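Local coordinates for uncharacterized DUF3829-like protein (PDB 3RH3), which is of unknown function, an all-alpha protein of the DUF3829-like family that is probably a lipoprotein in its natural form, at residues I19-Y22 / H23-A27. Residues are numbered along the deposited sequence; the frame is centred on the assembly and turned at random. Where two conformers were deposited one is given.
Sequences INYY and HMSLA
H23 has CG anti to its carbonyl carbon (chi1 -74°), and Y22 has CG anti to its backbone N (chi1 168°), which sets the two rings obliquely against each other on helix 10-32. Residues 19-27 are continuous alpha-helix, with i to i+4 backbone hydrogen bonds from H23 N to I19 O through L26 N to Y22 O. The Y22 and H23 ring centroids lie 5.8 Å apart, with the planes at 52°. The nearest ring atoms are Y22 CD2 and H23 CD2, at 3.6 Å. I19 lies alongside H23, its CG2 3.6 Å from H23 CE1, and I19 O sits over one face of the imidazole. H23 N hydrogen-bonds to I19 O at 2.9 Å. With alanine in place of H23, I19 CG2 and Y22 CD2 would probably lose their shared neighbour, and the I264 carboxylate a weak hydrogen-bond partner. Y22 OH hydrogen-bonds to V263 O, so the chain's end packs here. One turn along, L26 CD1 comes within 3.8 Å of Y22 OH. On another side of the helix, Y21 OH hydrogen-bonds to L71 O, the Y21 ring meets F77 edge-to-face, and S25 OG and Y89 OH share a hydrogen bond. S25 OG also lies 3.2 Å from Y21 CE2.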
loop_
_atom_site.group_PDB
_atom_site.type_symbol
_atom_site.label_atom_id
_atom_site.label_comp_id
_atom_site.label_asym_id
_atom_site.label_seq_id
_atom_site.Cartn_x
_atom_site.Cartn_y
_atom_site.Cartn_z
ATOM N N ILE A 19 -16.584 -3.276 0.927
ATOM C CA ILE A 19 -15.632 -3.594 1.995
ATOM C C ILE A 19 -14.977 -4.947 1.704
ATOM O O ILE A 19 -13.745 -5.032 1.750
ATOM C CB ILE A 19 -16.325 -3.542 3.401
ATOM C CG1 ILE A 19 -16.883 -2.127 3.736
ATOM C CG2 ILE A 19 -15.398 -4.037 4.538
ATOM C CD1 ILE A 19 -15.899 -0.982 3.583
ATOM N N ASN A 20 -15.795 -5.986 1.380
ATOM C CA ASN A 20 -15.282 -7.315 1.055
ATOM C C ASN A 20 -14.363 -7.261 -0.180
ATOM O O ASN A 20 -13.346 -7.947 -0.212
ATOM C CB ASN A 20 -16.414 -8.322 0.835
ATOM C CG ASN A 20 -15.915 -9.599 0.205
ATOM O OD1 ASN A 20 -14.951 -10.215 0.680
ATOM N ND2 ASN A 20 -16.475 -9.971 -0.936
ATOM N N TYR A 21 -14.721 -6.454 -1.202
ATOM C CA TYR A 21 -13.877 -6.326 -2.382
ATOM C C TYR A 21 -12.510 -5.748 -1.978
ATOM O O TYR A 21 -11.468 -6.263 -2.417
ATOM C CB TYR A 21 -14.534 -5.446 -3.468
ATOM C CG TYR A 21 -13.709 -5.444 -4.730
ATOM C CD1 TYR A 21 -13.855 -6.450 -5.680
ATOM C CD2 TYR A 21 -12.687 -4.517 -4.915
ATOM C CE1 TYR A 21 -13.084 -6.464 -6.840
ATOM C CE2 TYR A 21 -11.884 -4.545 -6.054
ATOM C CZ TYR A 21 -12.089 -5.521 -7.015
ATOM O OH TYR A 21 -11.320 -5.552 -8.147
ATOM N N TYR A 22 -12.515 -4.684 -1.146
ATOM C CA TYR A 22 -11.283 -4.077 -0.626
ATOM C C TYR A 22 -10.428 -5.123 0.130
ATOM O O TYR A 22 -9.223 -5.187 -0.097
ATOM C CB TYR A 22 -11.574 -2.866 0.285
ATOM C CG TYR A 22 -10.360 -2.393 1.072
ATOM C CD1 TYR A 22 -9.344 -1.668 0.455
ATOM C CD2 TYR A 22 -10.218 -2.699 2.426
ATOM C CE1 TYR A 22 -8.225 -1.242 1.166
ATOM C CE2 TYR A 22 -9.093 -2.288 3.147
ATOM C CZ TYR A 22 -8.102 -1.551 2.512
ATOM O OH TYR A 22 -6.986 -1.152 3.198
ATOM N N HIS A 23 -11.046 -5.931 1.005
ATOM C CA HIS A 23 -10.327 -6.956 1.768
ATOM C C HIS A 23 -9.681 -7.999 0.858
ATOM O O HIS A 23 -8.532 -8.380 1.105
ATOM C CB HIS A 23 -11.246 -7.625 2.801
ATOM C CG HIS A 23 -11.533 -6.733 3.970
ATOM N ND1 HIS A 23 -12.650 -6.919 4.757
ATOM C CD2 HIS A 23 -10.829 -5.674 4.450
ATOM C CE1 HIS A 23 -12.593 -5.977 5.689
ATOM N NE2 HIS A 23 -11.527 -5.184 5.529
HETATM N N MSE A 24 -10.402 -8.410 -0.212
HETATM C CA MSE A 24 -9.903 -9.383 -1.179
HETATM C C MSE A 24 -8.746 -8.795 -1.968
HETATM O O MSE A 24 -7.777 -9.499 -2.232
HETATM C CB MSE A 24 -11.019 -9.864 -2.113
HETATM C CG MSE A 24 -11.997 -10.810 -1.430
HETATM SE SE MSE A 24 -13.520 -11.310 -2.547
HETATM C CE MSE A 24 -12.616 -12.486 -3.809
ATOM N N SER A 25 -8.841 -7.496 -2.322
ATOM C CA SER A 25 -7.814 -6.753 -3.051
ATOM C C SER A 25 -6.561 -6.661 -2.223
ATOM O O SER A 25 -5.482 -6.966 -2.709
ATOM C CB SER A 25 -8.306 -5.347 -3.401
ATOM O OG SER A 25 -9.242 -5.420 -4.463
ATOM N N LEU A 26 -6.710 -6.244 -0.966
ATOM C CA LEU A 26 -5.625 -6.132 0.004
ATOM C C LEU A 26 -4.919 -7.505 0.147
ATOM O O LEU A 26 -3.696 -7.543 0.071
ATOM C CB LEU A 26 -6.215 -5.645 1.342
ATOM C CG LEU A 26 -5.271 -5.332 2.478
ATOM C CD1 LEU A 26 -4.576 -3.992 2.248
ATOM C CD2 LEU A 26 -6.032 -5.288 3.808
ATOM N N ALA A 27 -5.688 -8.627 0.248
ATOM C CA ALA A 27 -5.119 -9.979 0.371
ATOM C C ALA A 27 -4.349 -10.395 -0.887
ATOM O O ALA A 27 -3.263 -10.930 -0.764
ATOM C CB ALA A 27 -6.220 -10.999 0.660
#